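Local coordinates for p22 protein (Trypanosoma brucei, PDB 3JV1) that probably serves as a mitochondrial accessory factor in the RNA editing of cytochrome oxidase subunit II transcripts and belongs to the MAM33 family, at residues E55-T61 against T73-V79; I98-R104 against L124-L130; H44-R48 against F157-S162; L85-M89 against F141-L145. All coordinates share one frame; numbering follows the deposited sequence.

Contact 1 of 4, residues E55-T61 against T73-V79; sequences EIILQLT and TLDVLVV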
# COMPACT_ATOMS: atom_id res chain seq x y z
N GLU A 55 -24.19 15.21 3.36
CA GLU A 55 -23.24 15.26 4.45
C GLU A 55 -21.90 15.42 3.76
O GLU A 55 -21.65 14.79 2.74
CB GLU A 55 -23.25 13.98 5.28
CG GLU A 55 -22.28 14.07 6.46
CD GLU A 55 -22.25 12.81 7.29
OE1 GLU A 55 -22.10 11.73 6.71
OE2 GLU A 55 -22.38 12.92 8.53
N ILE A 56 -21.05 16.29 4.30
CA ILE A 56 -19.74 16.52 3.71
C ILE A 56 -18.74 15.94 4.71
O ILE A 56 -18.76 16.29 5.88
CB ILE A 56 -19.46 18.03 3.54
CG1 ILE A 56 -20.70 18.74 2.97
CG2 ILE A 56 -18.24 18.22 2.64
CD1 ILE A 56 -21.19 18.23 1.64
N ILE A 57 -17.88 15.04 4.23
CA ILE A 57 -16.91 14.40 5.10
C ILE A 57 -15.48 14.63 4.63
O ILE A 57 -15.17 14.44 3.45
CB ILE A 57 -17.16 12.89 5.17
CG1 ILE A 57 -18.57 12.63 5.71
CG2 ILE A 57 -16.12 12.22 6.05
CD1 ILE A 57 -18.98 11.18 5.71
N LEU A 58 -14.64 15.06 5.56
CA LEU A 58 -13.23 15.33 5.30
C LEU A 58 -12.41 14.30 6.06
O LEU A 58 -12.47 14.26 7.29
CB LEU A 58 -12.85 16.72 5.79
CG LEU A 58 -12.97 17.96 4.90
CD1 LEU A 58 -11.67 18.16 4.14
CD2 LEU A 58 -14.16 17.83 3.97
N GLN A 59 -11.65 13.48 5.34
CA GLN A 59 -10.82 12.45 5.98
C GLN A 59 -9.37 12.62 5.54
O GLN A 59 -9.07 12.46 4.35
CB GLN A 59 -11.27 11.04 5.56
CG GLN A 59 -12.76 10.80 5.55
CD GLN A 59 -13.11 9.42 5.03
OE1 GLN A 59 -12.65 9.01 3.96
NE2 GLN A 59 -13.95 8.70 5.77
N LEU A 60 -8.48 12.95 6.47
CA LEU A 60 -7.06 13.09 6.13
C LEU A 60 -6.57 11.70 5.75
O LEU A 60 -6.93 10.73 6.41
CB LEU A 60 -6.25 13.59 7.33
CG LEU A 60 -6.23 15.09 7.64
CD1 LEU A 60 -5.35 15.79 6.63
CD2 LEU A 60 -7.63 15.65 7.63
N THR A 61 -5.78 11.61 4.69
CA THR A 61 -5.29 10.32 4.25
C THR A 61 -3.77 10.18 4.29
O THR A 61 -3.23 9.10 4.03
CB THR A 61 -5.78 9.99 2.81
OG1 THR A 61 -5.37 11.02 1.92
CG2 THR A 61 -7.28 9.86 2.77
N THR A 73 -2.61 15.03 2.25
CA THR A 73 -3.61 14.48 1.35
C THR A 73 -4.87 14.18 2.16
O THR A 73 -4.79 13.80 3.33
CB THR A 73 -3.15 13.18 0.66
OG1 THR A 73 -2.74 12.24 1.65
CG2 THR A 73 -2.00 13.45 -0.29
N LEU A 74 -6.02 14.36 1.53
CA LEU A 74 -7.27 14.08 2.19
C LEU A 74 -8.34 13.82 1.15
O LEU A 74 -8.18 14.19 -0.01
CB LEU A 74 -7.68 15.24 3.10
CG LEU A 74 -7.65 16.68 2.56
CD1 LEU A 74 -8.88 16.96 1.73
CD2 LEU A 74 -7.59 17.65 3.73
N ASP A 75 -9.40 13.15 1.57
CA ASP A 75 -10.53 12.86 0.70
C ASP A 75 -11.69 13.70 1.19
O ASP A 75 -11.89 13.87 2.39
CB ASP A 75 -10.95 11.40 0.79
CG ASP A 75 -10.05 10.47 0.01
OD1 ASP A 75 -9.25 10.95 -0.82
OD2 ASP A 75 -10.17 9.25 0.22
N VAL A 76 -12.46 14.24 0.25
CA VAL A 76 -13.63 15.01 0.59
C VAL A 76 -14.80 14.27 -0.04
O VAL A 76 -14.86 14.10 -1.25
CB VAL A 76 -13.54 16.44 0.02
CG1 VAL A 76 -14.92 17.10 0.07
CG2 VAL A 76 -12.56 17.25 0.85
N LEU A 77 -15.70 13.78 0.80
CA LEU A 77 -16.86 13.06 0.29
C LEU A 77 -18.13 13.89 0.44
O LEU A 77 -18.35 14.53 1.47
CB LEU A 77 -17.05 11.73 1.00
CG LEU A 77 -15.94 10.67 0.91
CD1 LEU A 77 -14.84 10.97 1.91
CD2 LEU A 77 -16.53 9.30 1.18
N VAL A 78 -18.96 13.88 -0.60
CA VAL A 78 -20.23 14.58 -0.58
C VAL A 78 -21.22 13.44 -0.78
O VAL A 78 -21.30 12.86 -1.86
CB VAL A 78 -20.34 15.62 -1.71
CG1 VAL A 78 -21.72 16.28 -1.67
CG2 VAL A 78 -19.24 16.67 -1.55
N VAL A 79 -21.95 13.12 0.29
CA VAL A 79 -22.89 12.01 0.28
C VAL A 79 -24.34 12.44 0.30
O VAL A 79 -24.75 13.27 1.11
CB VAL A 79 -22.62 11.09 1.49
CG1 VAL A 79 -23.40 9.78 1.35
CG2 VAL A 79 -21.13 10.82 1.62
O HOH W 1 -6.70 11.06 -0.39
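L58 and V76 face each other at a non-hydrogen-bonded antiparallel pair, their side chains lying alongside and pointing the same way. From CB, L58 turns its CG in beside the backbone N (chi1 -89°), and this tilt carries the branch across to the facing strand. CG is 4.1 Å from V76 CG2. Beyond it the two methyls straddle that same valine branch: L58 CD1 comes to 3.5 Å from V76 CG2, and L58 CD2 to 3.6 Å. CD1 also meets L74 CD1 at 3.9 Å. I56, L60, L74 and V78 continue this apolar face, where I158 of helix 152-181 packs on L58 and L74. On the other face Q59, extended beyond CG, lays OE1 3.6 Å from L77 CD1, while I57 and L77 pair at CB. The backbones are joined by paired N-H to O bonds at E55-V79, I57-L77 and Q59-D75. At T61 a single backbone bond remains, from T61 N to T73 O, and the hydroxyls add a second link: T61 OG1 and T73 OG1 are hydrogen-bonded at 2.9 Å, and a water 2.7 Å from T61 OG1 donates to D75 OD1 at 2.6 Å. The whole is a beta hairpin, strands 54-63 and 72-80, inside the antiparallel sheet of this MAM33 protein.

Contact 2 of 4, residues I98-R104 against L124-L130; sequences INNVCFR and LYMGPDL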
# COMPACT_ATOMS: atom_id res chain seq x y z
N ILE A 98 -7.31 19.80 -6.30
CA ILE A 98 -8.05 18.60 -6.65
C ILE A 98 -7.13 17.69 -7.47
O ILE A 98 -6.61 18.11 -8.51
CB ILE A 98 -9.30 18.92 -7.48
CG1 ILE A 98 -10.18 19.91 -6.72
CG2 ILE A 98 -10.07 17.65 -7.76
CD1 ILE A 98 -11.24 20.55 -7.60
N ASN A 99 -6.93 16.46 -7.02
CA ASN A 99 -6.08 15.53 -7.74
C ASN A 99 -6.91 14.52 -8.49
O ASN A 99 -6.54 14.10 -9.58
CB ASN A 99 -5.14 14.80 -6.79
CG ASN A 99 -4.26 15.74 -6.01
OD1 ASN A 99 -3.64 16.65 -6.58
ND2 ASN A 99 -4.19 15.54 -4.69
N ASN A 100 -8.04 14.13 -7.89
CA ASN A 100 -8.94 13.15 -8.48
C ASN A 100 -10.38 13.46 -8.11
O ASN A 100 -10.65 14.08 -7.09
CB ASN A 100 -8.61 11.73 -7.99
CG ASN A 100 -7.27 11.22 -8.48
OD1 ASN A 100 -7.13 10.85 -9.65
ND2 ASN A 100 -6.28 11.21 -7.60
N VAL A 101 -11.30 13.02 -8.96
CA VAL A 101 -12.73 13.17 -8.74
C VAL A 101 -13.34 11.84 -9.13
O VAL A 101 -13.31 11.46 -10.31
CB VAL A 101 -13.37 14.27 -9.61
CG1 VAL A 101 -14.88 14.29 -9.37
CG2 VAL A 101 -12.76 15.61 -9.29
N CYS A 102 -13.88 11.12 -8.15
CA CYS A 102 -14.50 9.83 -8.38
C CYS A 102 -15.96 9.90 -8.00
O CYS A 102 -16.37 10.75 -7.20
CB CYS A 102 -13.85 8.75 -7.51
SG CYS A 102 -12.07 8.72 -7.56
N PHE A 103 -16.74 9.00 -8.57
CA PHE A 103 -18.14 8.91 -8.22
C PHE A 103 -18.39 7.50 -7.72
O PHE A 103 -17.98 6.53 -8.34
CB PHE A 103 -19.06 9.18 -9.40
CG PHE A 103 -20.51 9.28 -9.00
CD1 PHE A 103 -20.98 10.41 -8.35
CD2 PHE A 103 -21.37 8.21 -9.19
CE1 PHE A 103 -22.29 10.48 -7.89
CE2 PHE A 103 -22.69 8.27 -8.74
CZ PHE A 103 -23.15 9.41 -8.09
N ARG A 104 -19.06 7.40 -6.58
CA ARG A 104 -19.36 6.10 -6.00
C ARG A 104 -20.86 5.87 -5.88
O ARG A 104 -21.54 6.54 -5.11
CB ARG A 104 -18.71 5.99 -4.62
CG ARG A 104 -17.20 6.13 -4.66
CD ARG A 104 -16.57 5.02 -5.48
NE ARG A 104 -15.12 5.18 -5.57
CZ ARG A 104 -14.44 5.27 -6.71
NH1 ARG A 104 -15.08 5.22 -7.88
NH2 ARG A 104 -13.13 5.43 -6.67
N LEU A 124 -12.02 0.38 -8.58
CA LEU A 124 -13.03 1.16 -9.28
C LEU A 124 -12.42 2.27 -10.13
O LEU A 124 -11.26 2.66 -9.93
CB LEU A 124 -14.02 1.77 -8.28
CG LEU A 124 -14.70 0.80 -7.33
CD1 LEU A 124 -15.54 1.58 -6.34
CD2 LEU A 124 -15.57 -0.18 -8.13
N TYR A 125 -13.21 2.79 -11.06
CA TYR A 125 -12.79 3.87 -11.94
C TYR A 125 -12.40 5.04 -11.05
O TYR A 125 -13.14 5.39 -10.12
CB TYR A 125 -13.94 4.28 -12.86
CG TYR A 125 -13.61 5.39 -13.83
CD1 TYR A 125 -12.49 5.31 -14.66
CD2 TYR A 125 -14.44 6.51 -13.95
CE1 TYR A 125 -12.21 6.31 -15.59
CE2 TYR A 125 -14.17 7.51 -14.88
CZ TYR A 125 -13.05 7.40 -15.69
OH TYR A 125 -12.79 8.40 -16.60
N MET A 126 -11.25 5.63 -11.32
CA MET A 126 -10.75 6.74 -10.52
C MET A 126 -11.00 8.11 -11.15
O MET A 126 -10.39 9.10 -10.75
CB MET A 126 -9.27 6.55 -10.26
CG MET A 126 -8.94 5.29 -9.47
SD MET A 126 -9.68 5.33 -7.82
CE MET A 126 -8.68 6.60 -7.06
N GLY A 127 -11.89 8.15 -12.13
CA GLY A 127 -12.19 9.39 -12.81
C GLY A 127 -11.09 9.75 -13.79
O GLY A 127 -10.06 9.07 -13.84
N PRO A 128 -11.26 10.82 -14.58
CA PRO A 128 -10.26 11.24 -15.56
C PRO A 128 -9.10 12.00 -14.92
O PRO A 128 -9.19 12.46 -13.77
CB PRO A 128 -11.05 12.13 -16.50
CG PRO A 128 -11.96 12.85 -15.54
CD PRO A 128 -12.45 11.70 -14.65
N ASP A 129 -8.02 12.13 -15.68
CA ASP A 129 -6.84 12.87 -15.26
C ASP A 129 -7.32 14.32 -15.36
O ASP A 129 -7.79 14.75 -16.42
CB ASP A 129 -5.70 12.61 -16.25
CG ASP A 129 -4.44 13.37 -15.91
OD1 ASP A 129 -4.54 14.43 -15.26
OD2 ASP A 129 -3.35 12.92 -16.31
N LEU A 130 -7.23 15.08 -14.27
CA LEU A 130 -7.69 16.46 -14.28
C LEU A 130 -7.12 17.28 -15.43
O LEU A 130 -7.74 18.24 -15.90
CB LEU A 130 -7.34 17.14 -12.95
CG LEU A 130 -8.43 17.11 -11.87
CD1 LEU A 130 -9.60 17.96 -12.35
CD2 LEU A 130 -8.88 15.69 -11.59
O HOH W 2 -5.68 14.22 -12.14
O HOH W 3 -6.51 11.68 -12.00
O HOH W 4 -9.88 11.74 -11.29
O HOH W 5 -15.29 7.45 -10.55
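R104 closes one end of this contact by bonding the backbone oxygen of Y125 and lying against L124 and M126, so that the irregular segment 124-130 runs along the outer side of strand 95-104, which is outermost in the chain's antiparallel sheet; N99 and N100 form a classic beta bulge opposite G88. The direct polar bonds are few. R104 NH1 donates to Y125 O at 3.0 Å (165°), the oxygen lying in the guanidinium plane. NH2 adds a weak bond to the same oxygen, and NH1 also reaches F103 O, which is tilted from that plane. Together these fix the rotation of the group.

Apolar and sulfur contacts hold its faces and edge. L124 CB lies over one face of the guanidinium, C102 CB over the opposite one, and M126 SD sits at the edge, 3.6 Å from R104 NH2. The bend of M126 at chi2 and chi3 folds its tip back toward the strand, bringing CE to 4.0 Å from C102 SG.

Water fills in between the backbones. One molecule accepts from F103 N and donates to Y125 O at 3.0 Å. Another accepts from V101 N and lies 2.7 Å from M126 O. V101 O, meanwhile, bonds W173 of the second subunit and takes a CA-H...O contact from G127 CA at 3.4 Å (159°). At the bulge, I98 and N99 meet L130, whose CD2 rests 3.5 Å from N99 O.

Contact 3 of 4, residues H44-R48 against F157-S162; sequences HFTMR and FIDQFS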
# COMPACT_ATOMS: atom_id res chain seq x y z
N HIS A 44 -4.55 11.12 11.54
CA HIS A 44 -5.52 11.24 10.46
C HIS A 44 -6.96 11.40 10.95
O HIS A 44 -7.73 10.44 10.98
CB HIS A 44 -5.41 10.03 9.53
CG HIS A 44 -4.10 9.96 8.81
ND1 HIS A 44 -3.72 8.86 8.06
CD2 HIS A 44 -3.08 10.84 8.72
CE1 HIS A 44 -2.53 9.08 7.55
NE2 HIS A 44 -2.12 10.27 7.93
N PHE A 45 -7.33 12.61 11.32
CA PHE A 45 -8.67 12.89 11.82
C PHE A 45 -9.69 13.11 10.70
O PHE A 45 -9.34 13.22 9.52
CB PHE A 45 -8.64 14.12 12.74
CG PHE A 45 -8.18 15.38 12.06
CD1 PHE A 45 -9.09 16.19 11.39
CD2 PHE A 45 -6.84 15.76 12.08
CE1 PHE A 45 -8.67 17.36 10.76
CE2 PHE A 45 -6.40 16.93 11.45
CZ PHE A 45 -7.32 17.73 10.79
N THR A 46 -10.96 13.17 11.08
CA THR A 46 -12.01 13.38 10.10
C THR A 46 -12.89 14.56 10.54
O THR A 46 -13.07 14.80 11.73
CB THR A 46 -12.90 12.14 9.95
OG1 THR A 46 -13.66 11.96 11.15
CG2 THR A 46 -12.06 10.91 9.72
N MET A 47 -13.42 15.29 9.56
CA MET A 47 -14.30 16.42 9.83
C MET A 47 -15.60 16.17 9.08
O MET A 47 -15.59 15.60 7.99
CB MET A 47 -13.66 17.72 9.34
CG MET A 47 -12.36 18.09 10.04
SD MET A 47 -11.66 19.63 9.42
CE MET A 47 -12.92 20.80 9.95
N ARG A 48 -16.72 16.61 9.65
CA ARG A 48 -18.02 16.42 9.02
C ARG A 48 -18.93 17.63 9.22
O ARG A 48 -18.83 18.34 10.21
CB ARG A 48 -18.71 15.19 9.60
CG ARG A 48 -17.87 13.93 9.64
CD ARG A 48 -18.69 12.74 10.10
NE ARG A 48 -17.94 11.49 10.08
CZ ARG A 48 -16.96 11.18 10.92
NH1 ARG A 48 -16.58 12.04 11.86
NH2 ARG A 48 -16.37 9.99 10.85
N PHE A 157 -7.40 26.03 7.88
CA PHE A 157 -7.68 25.46 9.19
C PHE A 157 -7.04 24.09 9.34
O PHE A 157 -6.57 23.73 10.41
CB PHE A 157 -9.18 25.29 9.43
CG PHE A 157 -9.51 24.46 10.64
CD1 PHE A 157 -9.46 25.01 11.91
CD2 PHE A 157 -9.80 23.11 10.51
CE1 PHE A 157 -9.69 24.22 13.04
CE2 PHE A 157 -10.04 22.32 11.62
CZ PHE A 157 -9.99 22.88 12.89
N ILE A 158 -7.03 23.31 8.26
CA ILE A 158 -6.43 21.98 8.29
C ILE A 158 -4.93 22.01 8.60
O ILE A 158 -4.45 21.17 9.37
CB ILE A 158 -6.69 21.25 6.95
CG1 ILE A 158 -8.16 20.83 6.88
CG2 ILE A 158 -5.78 20.04 6.81
CD1 ILE A 158 -8.57 20.20 5.59
N ASP A 159 -4.20 22.95 8.01
CA ASP A 159 -2.76 23.06 8.26
C ASP A 159 -2.54 23.48 9.70
O ASP A 159 -1.76 22.87 10.43
CB ASP A 159 -2.10 24.10 7.35
CG ASP A 159 -1.91 23.61 5.93
OD1 ASP A 159 -1.53 22.43 5.75
OD2 ASP A 159 -2.12 24.41 4.99
N GLN A 160 -3.24 24.54 10.10
CA GLN A 160 -3.13 25.04 11.46
C GLN A 160 -3.50 23.99 12.50
O GLN A 160 -2.77 23.80 13.48
CB GLN A 160 -4.02 26.27 11.64
CG GLN A 160 -3.36 27.58 11.24
CD GLN A 160 -4.32 28.77 11.29
OE1 GLN A 160 -5.10 28.92 12.24
NE2 GLN A 160 -4.26 29.62 10.28
N PHE A 161 -4.62 23.29 12.30
CA PHE A 161 -5.02 22.27 13.26
C PHE A 161 -4.01 21.12 13.30
O PHE A 161 -3.70 20.60 14.36
CB PHE A 161 -6.41 21.71 12.93
CG PHE A 161 -7.03 20.98 14.08
CD1 PHE A 161 -7.62 21.67 15.13
CD2 PHE A 161 -6.96 19.59 14.15
CE1 PHE A 161 -8.14 21.00 16.23
CE2 PHE A 161 -7.47 18.91 15.25
CZ PHE A 161 -8.06 19.62 16.30
N SER A 162 -3.51 20.72 12.14
CA SER A 162 -2.54 19.63 12.06
C SER A 162 -1.26 19.96 12.81
O SER A 162 -0.70 19.09 13.47
CB SER A 162 -2.21 19.31 10.60
OG SER A 162 -3.28 18.64 9.96
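F45 holds its ring in the slot between its own backbone N and carbonyl carbon (chi1 61°), and from there offers a face to the edge of F161: a T-shaped pair with centroids 5.3 Å apart and planes at 74°. This aromatic pair and a neighbouring Met-aromatic contact pack helix 152-181 on the start of strand 46-51, in the sheet-and-helix core of the subunit. The touching atom of F161 is CD2, 3.8 Å from F45 CE2. I36 of strand 35-37 touches both rings, and L60 touches F45 from the next strand.

M47 works two residues on. Its chain is extended to SD and bent only at chi3 (66°), which brings the methyl back on F157: M47 CE is 3.7 Å from F157 CE2. The sulfur stands at the rim of that ring, 5.0 Å from its centroid, and also brushes I158 CG1. Within the helix F161 CB lies over one face of the F157 ring, so the two aromatic partners are themselves in contact.

S162 completes the helix side, its OG at the edge of the F45 ring. That hydroxyl is turned back on the helix: S162 OG donates to I158 O at 2.8 Å, and S162 N reaches the same oxygen at 3.0 Å from the opposite face of its carbonyl plane.

Contact 4 of 4, residues L85-M89 against F141-L145; sequences LVFGM and FTSYL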
# COMPACT_ATOMS: atom_id res chain seq x y z
N LEU A 85 -19.83 11.65 -4.10
CA LEU A 85 -18.91 12.29 -5.03
C LEU A 85 -17.67 12.35 -4.13
O LEU A 85 -17.72 12.95 -3.06
CB LEU A 85 -19.37 13.71 -5.36
CG LEU A 85 -19.40 14.16 -6.82
CD1 LEU A 85 -19.76 15.63 -6.88
CD2 LEU A 85 -18.06 13.90 -7.49
N VAL A 86 -16.58 11.72 -4.56
CA VAL A 86 -15.36 11.69 -3.77
C VAL A 86 -14.19 12.42 -4.42
O VAL A 86 -13.71 12.03 -5.48
CB VAL A 86 -14.95 10.22 -3.48
CG1 VAL A 86 -13.77 10.19 -2.52
CG2 VAL A 86 -16.14 9.46 -2.89
N PHE A 87 -13.74 13.49 -3.76
CA PHE A 87 -12.64 14.31 -4.25
C PHE A 87 -11.32 13.92 -3.57
O PHE A 87 -11.20 14.01 -2.35
CB PHE A 87 -12.91 15.78 -3.97
CG PHE A 87 -14.09 16.35 -4.71
CD1 PHE A 87 -13.92 16.97 -5.95
CD2 PHE A 87 -15.37 16.24 -4.18
CE1 PHE A 87 -15.01 17.49 -6.64
CE2 PHE A 87 -16.48 16.76 -4.87
CZ PHE A 87 -16.30 17.38 -6.10
N GLY A 88 -10.35 13.49 -4.38
CA GLY A 88 -9.05 13.14 -3.85
C GLY A 88 -8.29 14.44 -3.90
O GLY A 88 -8.07 14.99 -4.98
N MET A 89 -7.90 14.96 -2.74
CA MET A 89 -7.22 16.24 -2.71
C MET A 89 -6.00 16.32 -1.81
O MET A 89 -5.68 15.40 -1.06
CB MET A 89 -8.20 17.33 -2.30
CG MET A 89 -9.48 17.35 -3.11
SD MET A 89 -10.25 18.95 -3.04
CE MET A 89 -11.06 18.85 -1.48
N PHE A 141 -16.27 22.33 -10.65
CA PHE A 141 -16.02 21.44 -9.52
C PHE A 141 -15.52 22.25 -8.32
O PHE A 141 -15.99 22.06 -7.20
CB PHE A 141 -14.96 20.38 -9.86
CG PHE A 141 -15.53 19.14 -10.51
CD1 PHE A 141 -16.57 18.45 -9.91
CD2 PHE A 141 -15.00 18.66 -11.70
CE1 PHE A 141 -17.08 17.27 -10.49
CE2 PHE A 141 -15.50 17.49 -12.29
CZ PHE A 141 -16.55 16.80 -11.67
N THR A 142 -14.58 23.16 -8.57
CA THR A 142 -14.04 24.00 -7.49
C THR A 142 -15.13 24.89 -6.87
O THR A 142 -15.18 25.04 -5.64
CB THR A 142 -12.84 24.87 -7.99
OG1 THR A 142 -12.37 25.72 -6.93
CG2 THR A 142 -13.24 25.73 -9.14
N SER A 143 -16.01 25.46 -7.69
CA SER A 143 -17.11 26.29 -7.20
C SER A 143 -18.10 25.46 -6.38
O SER A 143 -18.66 25.94 -5.40
CB SER A 143 -17.85 26.93 -8.38
OG SER A 143 -16.97 27.71 -9.15
N TYR A 144 -18.33 24.22 -6.80
CA TYR A 144 -19.22 23.30 -6.11
C TYR A 144 -18.67 23.04 -4.69
O TYR A 144 -19.41 23.04 -3.70
CB TYR A 144 -19.30 21.99 -6.90
CG TYR A 144 -20.12 20.89 -6.28
CD1 TYR A 144 -21.50 20.83 -6.46
CD2 TYR A 144 -19.50 19.87 -5.54
CE1 TYR A 144 -22.24 19.77 -5.94
CE2 TYR A 144 -20.23 18.82 -5.02
CZ TYR A 144 -21.60 18.77 -5.22
OH TYR A 144 -22.31 17.71 -4.71
N LEU A 145 -17.36 22.82 -4.59
CA LEU A 145 -16.74 22.58 -3.30
C LEU A 145 -16.75 23.85 -2.44
O LEU A 145 -16.97 23.79 -1.24
CB LEU A 145 -15.30 22.11 -3.50
CG LEU A 145 -15.15 20.72 -4.10
CD1 LEU A 145 -13.72 20.50 -4.51
CD2 LEU A 145 -15.60 19.67 -3.09
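F141 O takes the helical bond from L145 N at 3.0 Å, and this turn of helix 135-146 presents both side chains to F87. A helix thus packs on the sheet almost at right angles to the strand, the N-to-C directions of the two segments differing by 103°; contact across the interface itself is wholly apolar. At its middle lies a CH-pi interaction: L145 CD2 stands over one face of the F87 ring, 3.7 Å from the centroid and 18° off the normal. L145 CD1 lies over the same face, displaced toward the opposite rim, 3.8 Å from F87 CD1, so the leucine fork covers much of the ring. With CG beside its backbone N (chi1 -65°), F87 extends from the strand toward the helix, its side chain coming from the direction opposite to that of L145.

At the edge of the F87 ring, F141 CD1 meets CE1 at 3.7 Å. M89 and L145 approach tip to tip, SD and CD1 being the atoms that meet. V150 packs against both, and V101 of the next strand touches F87 and F141.

Toward the N-terminal end of the strand segment, L85 meets the Y144 ring, which also makes a cation-pi contact with R148. F180 of the second subunit packs on L85, placing this core beside the subunit interface. L85 CD1 lies 3.7 Å from Y144 CE2 and 3.9 Å from Y144 OH.

Overall arrangement
All four contacts draw on one antiparallel sheet. Contact 1 supplies its middle strands: it joins contact 3 through a probable L58 N to M47 O bond of 2.7 Å, and contact 4 through a probable F87 N to V76 O bond of 2.8 Å. Their centres lie about 11 and 9 Å from that of contact 1. The helices of contacts 3 and 4 cover the same face of the sheet, touching L58 and L74 in one case and V78 in the other. Contact 2 adjoins contact 4, centres about 10 Å apart, and both touch the second subunit. Contacts 2 and 3 are farthest apart, about 23 Å between centres.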